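Long-range contacts in amine oxidase (Emericella nidulans, PDB 3PGB), which probably oxidises primary amines to aldehydes, using a copper ion and a topaquinone cofactor made from one of its own tyrosines: residues 63-71 with 109-120; 411-419 with 766-775. All blocks are in the same frame, centred on the assembly; numbering follows the deposited sequence. Where two conformers were deposited one is given.

Interaction 1 (63-71 with 109-120)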
loop_
_atom_site.group_PDB
_atom_site.type_symbol
_atom_site.label_atom_id
_atom_site.label_comp_id
_atom_site.label_asym_id
_atom_site.label_seq_id
_atom_site.Cartn_x
_atom_site.Cartn_y
_atom_site.Cartn_z
ATOM N N PRO A 63 -23.088 -23.233 -10.961
ATOM C CA PRO A 63 -23.325 -23.968 -12.214
ATOM C C PRO A 63 -22.701 -25.366 -12.251
ATOM O O PRO A 63 -23.178 -26.229 -12.987
ATOM C CB PRO A 63 -22.691 -23.065 -13.284
ATOM C CG PRO A 63 -21.750 -22.205 -12.556
ATOM C CD PRO A 63 -22.318 -21.998 -11.190
ATOM N N LYS A 64 -21.651 -25.580 -11.467
ATOM C CA LYS A 64 -20.968 -26.868 -11.407
ATOM C C LYS A 64 -20.731 -27.273 -9.958
ATOM O O LYS A 64 -20.802 -26.432 -9.061
ATOM C CB LYS A 64 -19.626 -26.758 -12.126
ATOM C CG LYS A 64 -19.732 -26.364 -13.584
ATOM C CD LYS A 64 -20.304 -27.502 -14.436
ATOM C CE LYS A 64 -20.465 -27.072 -15.891
ATOM N NZ LYS A 64 -21.061 -28.141 -16.735
ATOM N N GLU A 65 -20.469 -28.559 -9.725
ATOM C CA GLU A 65 -20.081 -28.995 -8.388
ATOM C C GLU A 65 -18.721 -28.392 -8.042
ATOM O O GLU A 65 -17.940 -28.034 -8.926
ATOM C CB GLU A 65 -20.052 -30.523 -8.282
ATOM C CG GLU A 65 -21.440 -31.155 -8.177
ATOM C CD GLU A 65 -22.146 -30.832 -6.865
ATOM O OE1 GLU A 65 -21.472 -30.369 -5.914
ATOM O OE2 GLU A 65 -23.376 -31.049 -6.784
ATOM N N ASN A 66 -18.459 -28.246 -6.747
ATOM C CA ASN A 66 -17.172 -27.729 -6.291
ATOM C C ASN A 66 -16.226 -28.917 -6.136
ATOM O O ASN A 66 -16.228 -29.613 -5.121
ATOM C CB ASN A 66 -17.330 -26.944 -4.986
ATOM C CG ASN A 66 -16.031 -26.299 -4.516
ATOM O OD1 ASN A 66 -14.937 -26.784 -4.794
ATOM N ND2 ASN A 66 -16.155 -25.209 -3.777
ATOM N N VAL A 67 -15.415 -29.134 -7.163
ATOM C CA VAL A 67 -14.562 -30.306 -7.248
ATOM C C VAL A 67 -13.261 -30.180 -6.433
ATOM O O VAL A 67 -12.462 -31.124 -6.410
ATOM C CB VAL A 67 -14.216 -30.622 -8.725
ATOM C CG1 VAL A 67 -15.482 -30.795 -9.544
ATOM C CG2 VAL A 67 -13.334 -29.531 -9.325
ATOM N N TRP A 68 -13.056 -29.037 -5.769
ATOM C CA TRP A 68 -11.821 -28.760 -5.028
ATOM C C TRP A 68 -11.964 -28.625 -3.504
ATOM O O TRP A 68 -10.990 -28.838 -2.781
ATOM C CB TRP A 68 -11.188 -27.458 -5.518
ATOM C CG TRP A 68 -11.048 -27.312 -6.994
ATOM C CD1 TRP A 68 -10.022 -27.762 -7.769
ATOM C CD2 TRP A 68 -11.944 -26.624 -7.870
ATOM N NE1 TRP A 68 -10.234 -27.413 -9.078
ATOM C CE2 TRP A 68 -11.406 -26.711 -9.165
ATOM C CE3 TRP A 68 -13.155 -25.949 -7.683
ATOM C CZ2 TRP A 68 -12.035 -26.145 -10.273
ATOM C CZ3 TRP A 68 -13.780 -25.388 -8.779
ATOM C CH2 TRP A 68 -13.219 -25.488 -10.059
ATOM N N TYR A 69 -13.144 -28.251 -3.015
ATOM C CA TYR A 69 -13.274 -27.773 -1.629
ATOM C C TYR A 69 -12.714 -28.726 -0.576
ATOM O O TYR A 69 -11.911 -28.327 0.262
ATOM C CB TYR A 69 -14.731 -27.427 -1.282
ATOM C CG TYR A 69 -14.895 -26.938 0.142
ATOM C CD1 TYR A 69 -14.559 -25.637 0.493
ATOM C CD2 TYR A 69 -15.364 -27.781 1.140
ATOM C CE1 TYR A 69 -14.694 -25.182 1.790
ATOM C CE2 TYR A 69 -15.503 -27.333 2.453
ATOM C CZ TYR A 69 -15.167 -26.034 2.767
ATOM O OH TYR A 69 -15.301 -25.577 4.056
ATOM N N GLY A 70 -13.158 -29.975 -0.612
ATOM C CA GLY A 70 -12.743 -30.953 0.379
ATOM C C GLY A 70 -13.690 -32.126 0.487
ATOM O O GLY A 70 -14.697 -32.196 -0.224
ATOM N N LEU A 71 -13.360 -33.046 1.386
ATOM C CA LEU A 71 -14.185 -34.228 1.621
ATOM C C LEU A 71 -15.413 -33.859 2.442
ATOM O O LEU A 71 -15.344 -33.003 3.315
ATOM C CB LEU A 71 -13.382 -35.305 2.363
ATOM C CG LEU A 71 -12.161 -35.874 1.634
ATOM C CD1 LEU A 71 -11.298 -36.701 2.584
ATOM C CD2 LEU A 71 -12.581 -36.698 0.431
ATOM N N LEU A 109 -9.397 -34.445 0.552
ATOM C CA LEU A 109 -9.704 -34.609 -0.856
ATOM C C LEU A 109 -8.429 -34.418 -1.643
ATOM O O LEU A 109 -7.715 -33.430 -1.456
ATOM C CB LEU A 109 -10.744 -33.584 -1.327
ATOM C CG LEU A 109 -11.116 -33.640 -2.816
ATOM C CD1 LEU A 109 -11.898 -34.907 -3.127
ATOM C CD2 LEU A 109 -11.907 -32.402 -3.245
ATOM N N HIS A 110 -8.135 -35.367 -2.519
ATOM C CA HIS A 110 -7.104 -35.149 -3.508
ATOM C C HIS A 110 -7.724 -34.240 -4.548
ATOM O O HIS A 110 -8.745 -34.588 -5.129
ATOM C CB HIS A 110 -6.663 -36.462 -4.145
ATOM C CG HIS A 110 -5.696 -36.284 -5.269
ATOM N ND1 HIS A 110 -4.357 -36.031 -5.066
ATOM C CD2 HIS A 110 -5.874 -36.315 -6.609
ATOM C CE1 HIS A 110 -3.750 -35.921 -6.233
ATOM N NE2 HIS A 110 -4.648 -36.091 -7.186
ATOM N N ARG A 111 -7.130 -33.072 -4.768
ATOM C CA ARG A 111 -7.659 -32.140 -5.766
ATOM C C ARG A 111 -7.449 -32.689 -7.163
ATOM O O ARG A 111 -6.366 -33.180 -7.483
ATOM C CB ARG A 111 -7.016 -30.762 -5.640
ATOM C CG ARG A 111 -7.679 -29.904 -4.595
ATOM C CD ARG A 111 -6.845 -28.688 -4.257
ATOM N NE ARG A 111 -7.329 -28.035 -3.041
ATOM C CZ ARG A 111 -6.691 -27.062 -2.398
ATOM N NH1 ARG A 111 -5.531 -26.600 -2.848
ATOM N NH2 ARG A 111 -7.219 -26.546 -1.294
ATOM N N PRO A 112 -8.491 -32.619 -8.002
ATOM C CA PRO A 112 -8.373 -33.182 -9.336
ATOM C C PRO A 112 -7.431 -32.367 -10.210
ATOM O O PRO A 112 -7.248 -31.170 -9.988
ATOM C CB PRO A 112 -9.807 -33.126 -9.875
ATOM C CG PRO A 112 -10.453 -32.047 -9.129
ATOM C CD PRO A 112 -9.819 -32.029 -7.768
ATOM N N ASN A 113 -6.829 -33.037 -11.183
ATOM C CA ASN A 113 -5.954 -32.391 -12.139
ATOM C C ASN A 113 -6.721 -31.336 -12.934
ATOM O O ASN A 113 -7.919 -31.488 -13.189
ATOM C CB ASN A 113 -5.352 -33.440 -13.085
ATOM C CG ASN A 113 -4.396 -34.394 -12.377
ATOM O OD1 ASN A 113 -3.809 -34.053 -11.347
ATOM N ND2 ASN A 113 -4.234 -35.593 -12.929
ATOM N N LYS A 114 -6.030 -30.267 -13.317
ATOM C CA LYS A 114 -6.642 -29.201 -14.116
ATOM C C LYS A 114 -7.197 -29.749 -15.433
ATOM O O LYS A 114 -8.240 -29.298 -15.911
ATOM C CB LYS A 114 -5.622 -28.095 -14.388
ATOM C CG LYS A 114 -6.173 -26.856 -15.075
ATOM C CD LYS A 114 -5.063 -25.847 -15.342
ATOM C CE LYS A 114 -5.551 -24.681 -16.180
ATOM N NZ LYS A 114 -4.588 -23.542 -16.140
ATOM N N SER A 115 -6.499 -30.727 -16.007
ATOM C CA SER A 115 -6.926 -31.354 -17.257
ATOM C C SER A 115 -8.254 -32.119 -17.106
ATOM O O SER A 115 -8.967 -32.302 -18.091
ATOM C CB SER A 115 -5.820 -32.270 -17.803
ATOM O OG SER A 115 -5.410 -33.225 -16.831
ATOM N N GLU A 116 -8.569 -32.557 -15.885
ATOM C CA GLU A 116 -9.889 -33.132 -15.554
ATOM C C GLU A 116 -10.928 -32.051 -15.267
ATOM O O GLU A 116 -12.089 -32.175 -15.664
ATOM C CB GLU A 116 -9.818 -34.012 -14.301
ATOM C CG GLU A 116 -9.193 -35.376 -14.464
ATOM C CD GLU A 116 -9.215 -36.143 -13.151
ATOM O OE1 GLU A 116 -10.181 -36.910 -12.932
ATOM O OE2 GLU A 116 -8.291 -35.945 -12.321
ATOM N N ALA A 117 -10.515 -31.014 -14.539
ATOM C CA ALA A 117 -11.433 -29.974 -14.077
ATOM C C ALA A 117 -11.946 -29.085 -15.213
ATOM O O ALA A 117 -13.138 -28.805 -15.287
ATOM C CB ALA A 117 -10.766 -29.134 -13.011
ATOM N N ILE A 118 -11.050 -28.666 -16.104
ATOM C CA ILE A 118 -11.396 -27.702 -17.156
ATOM C C ILE A 118 -12.498 -28.203 -18.104
ATOM O O ILE A 118 -13.436 -27.457 -18.396
ATOM C CB ILE A 118 -10.145 -27.251 -17.965
ATOM C CG1 ILE A 118 -9.198 -26.427 -17.083
ATOM C CG2 ILE A 118 -10.555 -26.443 -19.196
ATOM C CD1 ILE A 118 -9.645 -24.995 -16.849
ATOM N N PRO A 119 -12.399 -29.459 -18.584
ATOM C CA PRO A 119 -13.486 -30.007 -19.415
ATOM C C PRO A 119 -14.825 -30.176 -18.683
ATOM O O PRO A 119 -15.879 -30.100 -19.322
ATOM C CB PRO A 119 -12.942 -31.374 -19.856
ATOM C CG PRO A 119 -11.455 -31.254 -19.729
ATOM C CD PRO A 119 -11.234 -30.364 -18.550
ATOM N N TYR A 120 -14.785 -30.409 -17.369
ATOM C CA TYR A 120 -16.010 -30.443 -16.563
ATOM C C TYR A 120 -16.638 -29.053 -16.427
ATOM O O TYR A 120 -17.851 -28.911 -16.542
ATOM C CB TYR A 120 -15.751 -31.030 -15.171
ATOM C CG TYR A 120 -16.935 -30.886 -14.234
ATOM C CD1 TYR A 120 -18.158 -31.472 -14.537
ATOM C CD2 TYR A 120 -16.837 -30.155 -13.060
ATOM C CE1 TYR A 120 -19.252 -31.341 -13.692
ATOM C CE2 TYR A 120 -17.930 -30.016 -12.205
ATOM C CZ TYR A 120 -19.134 -30.612 -12.530
ATOM O OH TYR A 120 -20.219 -30.485 -11.692
HETATM O O HOH W 1 -7.128 -28.425 -9.788
HETATM O O HOH W 2 -10.539 -32.633 2.715
#

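Interaction 2 (411-419 with 766-775)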
loop_
_atom_site.group_PDB
_atom_site.type_symbol
_atom_site.label_atom_id
_atom_site.label_comp_id
_atom_site.label_asym_id
_atom_site.label_seq_id
_atom_site.Cartn_x
_atom_site.Cartn_y
_atom_site.Cartn_z
ATOM N N TYR A 411 -5.305 -23.973 12.369
ATOM C CA TYR A 411 -5.280 -22.785 13.213
ATOM C C TYR A 411 -6.021 -21.614 12.576
ATOM O O TYR A 411 -5.759 -20.462 12.902
ATOM C CB TYR A 411 -3.832 -22.414 13.533
ATOM C CG TYR A 411 -3.039 -23.593 14.038
ATOM C CD1 TYR A 411 -3.209 -24.065 15.335
ATOM C CD2 TYR A 411 -2.141 -24.254 13.215
ATOM C CE1 TYR A 411 -2.497 -25.157 15.801
ATOM C CE2 TYR A 411 -1.420 -25.348 13.668
ATOM C CZ TYR A 411 -1.604 -25.792 14.964
ATOM O OH TYR A 411 -0.894 -26.870 15.427
ATOM N N ALA A 412 -6.954 -21.917 11.680
ATOM C CA ALA A 412 -7.849 -20.906 11.122
ATOM C C ALA A 412 -9.064 -20.751 12.050
ATOM O O ALA A 412 -10.188 -21.079 11.675
ATOM C CB ALA A 412 -8.281 -21.294 9.714
ATOM N N PHE A 413 -8.821 -20.241 13.256
ATOM C CA PHE A 413 -9.829 -20.192 14.312
ATOM C C PHE A 413 -10.996 -19.259 13.987
ATOM O O PHE A 413 -10.936 -18.469 13.053
ATOM C CB PHE A 413 -9.198 -19.737 15.629
ATOM C CG PHE A 413 -8.140 -20.664 16.155
ATOM C CD1 PHE A 413 -8.413 -22.010 16.363
ATOM C CD2 PHE A 413 -6.871 -20.184 16.467
ATOM C CE1 PHE A 413 -7.435 -22.865 16.864
ATOM C CE2 PHE A 413 -5.889 -21.032 16.969
ATOM C CZ PHE A 413 -6.168 -22.369 17.169
ATOM N N GLU A 414 -12.061 -19.361 14.778
ATOM C CA GLU A 414 -13.225 -18.489 14.621
ATOM C C GLU A 414 -12.800 -17.028 14.794
ATOM O O GLU A 414 -11.986 -16.713 15.657
ATOM C CB GLU A 414 -14.311 -18.870 15.639
ATOM C CG GLU A 414 -15.560 -17.975 15.642
ATOM C CD GLU A 414 -16.686 -18.527 16.514
ATOM O OE1 GLU A 414 -16.422 -19.413 17.360
ATOM O OE2 GLU A 414 -17.835 -18.062 16.364
ATOM N N LEU A 415 -13.349 -16.155 13.956
ATOM C CA LEU A 415 -13.032 -14.727 13.986
ATOM C C LEU A 415 -13.874 -14.007 15.036
ATOM O O LEU A 415 -14.993 -14.427 15.336
ATOM C CB LEU A 415 -13.292 -14.113 12.609
ATOM C CG LEU A 415 -12.526 -14.754 11.451
ATOM C CD1 LEU A 415 -12.886 -14.092 10.132
ATOM C CD2 LEU A 415 -11.025 -14.672 11.692
ATOM N N LEU A 416 -13.339 -12.931 15.605
ATOM C CA LEU A 416 -14.134 -12.077 16.479
ATOM C C LEU A 416 -14.951 -11.149 15.597
ATOM O O LEU A 416 -14.399 -10.311 14.882
ATOM C CB LEU A 416 -13.257 -11.270 17.436
ATOM C CG LEU A 416 -12.454 -12.061 18.475
ATOM C CD1 LEU A 416 -11.859 -11.111 19.500
ATOM C CD2 LEU A 416 -13.306 -13.116 19.181
ATOM N N LYS A 417 -16.269 -11.312 15.644
ATOM C CA LYS A 417 -17.170 -10.545 14.790
ATOM C C LYS A 417 -17.151 -9.081 15.187
ATOM O O LYS A 417 -17.124 -8.761 16.365
ATOM C CB LYS A 417 -18.587 -11.102 14.869
ATOM C CG LYS A 417 -18.709 -12.478 14.259
ATOM C CD LYS A 417 -19.968 -13.202 14.685
ATOM C CE LYS A 417 -20.087 -14.526 13.954
ATOM N NZ LYS A 417 -20.285 -15.655 14.893
ATOM N N GLY A 418 -17.131 -8.203 14.190
ATOM C CA GLY A 418 -17.037 -6.765 14.421
ATOM C C GLY A 418 -15.615 -6.252 14.593
ATOM O O GLY A 418 -15.392 -5.042 14.553
ATOM N N TYR A 419 -14.650 -7.157 14.783
ATOM C CA TYR A 419 -13.258 -6.771 14.993
ATOM C C TYR A 419 -12.363 -7.284 13.870
ATOM O O TYR A 419 -11.723 -6.498 13.180
ATOM C CB TYR A 419 -12.775 -7.247 16.370
ATOM C CG TYR A 419 -13.345 -6.412 17.501
ATOM C CD1 TYR A 419 -14.678 -6.535 17.875
ATOM C CD2 TYR A 419 -12.562 -5.475 18.174
ATOM C CE1 TYR A 419 -15.213 -5.763 18.896
ATOM C CE2 TYR A 419 -13.092 -4.699 19.204
ATOM C CZ TYR A 419 -14.420 -4.852 19.555
ATOM O OH TYR A 419 -14.971 -4.094 20.563
ATOM N N VAL A 766 -21.222 -4.661 19.492
ATOM C CA VAL A 766 -20.863 -5.922 18.841
ATOM C C VAL A 766 -20.368 -6.939 19.869
ATOM O O VAL A 766 -20.457 -8.144 19.643
ATOM C CB VAL A 766 -19.789 -5.773 17.719
ATOM C CG1 VAL A 766 -20.076 -6.783 16.595
ATOM C CG2 VAL A 766 -19.744 -4.361 17.147
ATOM N N GLU A 767 -19.858 -6.448 20.997
ATOM C CA GLU A 767 -19.357 -7.308 22.071
ATOM C C GLU A 767 -20.381 -8.332 22.573
ATOM O O GLU A 767 -19.999 -9.408 23.027
ATOM C CB GLU A 767 -18.868 -6.453 23.244
ATOM N N ASN A 768 -21.669 -7.997 22.505
ATOM C CA ASN A 768 -22.738 -8.953 22.825
ATOM C C ASN A 768 -22.571 -10.292 22.101
ATOM O O ASN A 768 -22.652 -11.350 22.730
ATOM C CB ASN A 768 -24.114 -8.375 22.472
ATOM C CG ASN A 768 -24.565 -7.288 23.431
ATOM O OD1 ASN A 768 -24.005 -7.120 24.515
ATOM N ND2 ASN A 768 -25.594 -6.548 23.033
ATOM N N GLU A 769 -22.338 -10.236 20.787
ATOM C CA GLU A 769 -22.150 -11.443 19.963
ATOM C C GLU A 769 -20.921 -12.247 20.357
ATOM O O GLU A 769 -20.875 -13.451 20.129
ATOM C CB GLU A 769 -22.065 -11.102 18.464
ATOM C CG GLU A 769 -23.344 -11.381 17.682
ATOM C CD GLU A 769 -23.655 -12.875 17.570
ATOM O OE1 GLU A 769 -22.960 -13.582 16.803
ATOM O OE2 GLU A 769 -24.602 -13.340 18.247
ATOM N N LEU A 770 -19.928 -11.586 20.942
ATOM C CA LEU A 770 -18.722 -12.272 21.395
ATOM C C LEU A 770 -19.021 -13.372 22.414
ATOM O O LEU A 770 -18.311 -14.374 22.457
ATOM C CB LEU A 770 -17.702 -11.281 21.969
ATOM C CG LEU A 770 -16.783 -10.576 20.964
ATOM C CD1 LEU A 770 -17.525 -10.038 19.733
ATOM C CD2 LEU A 770 -16.030 -9.463 21.678
ATOM N N TRP A 771 -20.066 -13.197 23.223
ATOM C CA TRP A 771 -20.451 -14.217 24.211
ATOM C C TRP A 771 -20.844 -15.543 23.566
ATOM O O TRP A 771 -20.759 -16.589 24.208
ATOM C CB TRP A 771 -21.586 -13.721 25.114
ATOM C CG TRP A 771 -21.126 -12.774 26.173
ATOM C CD1 TRP A 771 -21.190 -11.413 26.139
ATOM C CD2 TRP A 771 -20.519 -13.118 27.422
ATOM N NE1 TRP A 771 -20.659 -10.885 27.292
ATOM C CE2 TRP A 771 -20.238 -11.912 28.096
ATOM C CE3 TRP A 771 -20.186 -14.329 28.038
ATOM C CZ2 TRP A 771 -19.641 -11.881 29.358
ATOM C CZ3 TRP A 771 -19.590 -14.300 29.291
ATOM C CH2 TRP A 771 -19.324 -13.082 29.939
ATOM N N SER A 772 -21.264 -15.500 22.302
ATOM C CA SER A 772 -21.603 -16.714 21.560
ATOM C C SER A 772 -20.400 -17.307 20.814
ATOM O O SER A 772 -20.569 -18.123 19.911
ATOM C CB SER A 772 -22.753 -16.437 20.585
ATOM O OG SER A 772 -22.362 -15.530 19.572
ATOM N N TYR A 773 -19.190 -16.895 21.192
ATOM C CA TYR A 773 -17.974 -17.525 20.688
ATOM C C TYR A 773 -17.896 -18.929 21.278
ATOM O O TYR A 773 -17.958 -19.096 22.501
ATOM C CB TYR A 773 -16.730 -16.710 21.081
ATOM C CG TYR A 773 -15.474 -17.072 20.310
ATOM C CD1 TYR A 773 -14.603 -18.055 20.770
ATOM C CD2 TYR A 773 -15.153 -16.416 19.121
ATOM C CE1 TYR A 773 -13.450 -18.379 20.063
ATOM C CE2 TYR A 773 -14.005 -16.734 18.412
ATOM C CZ TYR A 773 -13.162 -17.714 18.885
ATOM O OH TYR A 773 -12.029 -18.027 18.172
ATOM N N GLN A 774 -17.787 -19.933 20.409
ATOM C CA GLN A 774 -17.713 -21.333 20.848
ATOM C C GLN A 774 -16.372 -21.985 20.523
ATOM O O GLN A 774 -15.867 -22.807 21.294
ATOM C CB GLN A 774 -18.871 -22.155 20.264
ATOM C CG GLN A 774 -18.952 -22.200 18.744
ATOM C CD GLN A 774 -20.283 -22.747 18.259
ATOM O OE1 GLN A 774 -20.939 -22.146 17.411
ATOM N NE2 GLN A 774 -20.695 -23.885 18.812
ATOM N N GLY A 775 -15.800 -21.618 19.385
ATOM C CA GLY A 775 -14.498 -22.131 18.987
ATOM C C GLY A 775 -14.613 -23.377 18.129
ATOM O O GLY A 775 -15.387 -23.410 17.167
HETATM O O HOH W 3 -20.265 -18.764 17.369
#

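Interaction 1 (63-71 with 109-120)
With CG set opposite the backbone nitrogen (chi1 171°), Tyr120 sends its ring from the helix toward 63-71. Lys64 bends at chi2 (-71°), which lays its chain over one face of that ring. Its CD sits 4.1 Å from the ring centroid of Tyr120, a CH-pi contact offset toward the rim. Lys64 NZ gives a weak hydrogen bond to Tyr120 O. At the ring edge, Glu65 N donates to Tyr120 OH over 2.8 Å, and the bond is nearly straight (165°). Val67 continues the apolar part with both branches. Its CG1 lies 3.7 Å from Tyr120 CE2, and its CG2 lies 3.8 Å from Pro112 CG. The same CG2 rests over a face of the Trp68 ring. Ala117 CB approaches that ring at CZ2, 4.2 Å away. Trp68 NE1 has Tyr378 OH as its main hydrogen-bond partner; a water also links this nitrogen, weakly, to Pro112 O. Leu109 CB packs on Gly70 CA at 3.7 Å. A second water accepts from both Leu71 N and Leu109 N. Asn66 OD1 receives Trp68 N in its carbonyl plane and Tyr69 N from above that plane. The loop 63-71 thus lies along the end of strand 102-110 and along helix 114-122, with an Asx turn at Asn66 shaping its middle.

Interaction 2 (411-419 with 766-775)
Glu414 lies over the ring of Tyr773, and the pair joins a loop of the copper amine oxidase enzyme domain to a type I beta turn from Leu770 to Tyr773. The carboxylate stacks on one ring face, its plane 21° from the ring. Its OE1 is 3.6 Å above the plane of Tyr773, over the centre. Glu414 is extended, with CG anti to the backbone nitrogen (chi1 176°), which lays the carboxylate over the ring. There OE1 also accepts from Gly775 N at 3.1 Å, nearly along its own C-O axis, and weakly from Gln774 N. Tyr773 OH donates to Glu414 O, tilted from the carbonyl plane. One residue thus grips the tyrosine by its face and its hydroxyl. Leu416 CD2 adds an apolar contact to Tyr773 CE2 at 3.8 Å. Val766 CG1 touches Gly418 CA at 3.7 Å. Lys417 forms long salt bridges to Glu414 and Glu769, but its stronger partner is Asp443. Farther out, Tyr741 of the second subunit meets the Tyr773 ring edge-to-face, so the contact lies at the dimer interface. Ser772 OG holds the turn by donating to Glu769 O in its carbonyl plane, on a lone pair, at 2.6 Å.

Overall arrangement
Interactions 1 and 2 are separate. Their centres lie 32 Å apart and their nearest atoms about 10 Å apart. Both are partly buried, and each holds an irregular loop. Interaction 1 joins segments 38 residues apart, and no other chain touches it. Its helix also faces a calcium site, since Lys114 pairs with Asp541, Asp543 and Asp687. Interaction 2 joins segments 347 residues apart, and the second subunit packs on it. The chemistry follows the setting. Apolar side chains, a lysine over an aromatic face and one backbone-to-tyrosine hydrogen bond dominate 63-71 with 109-120. A buried carboxylate, stacked on a tyrosine and bonded to backbone N-H groups, carries 411-419 with 766-775, with long salt bridges at its edge.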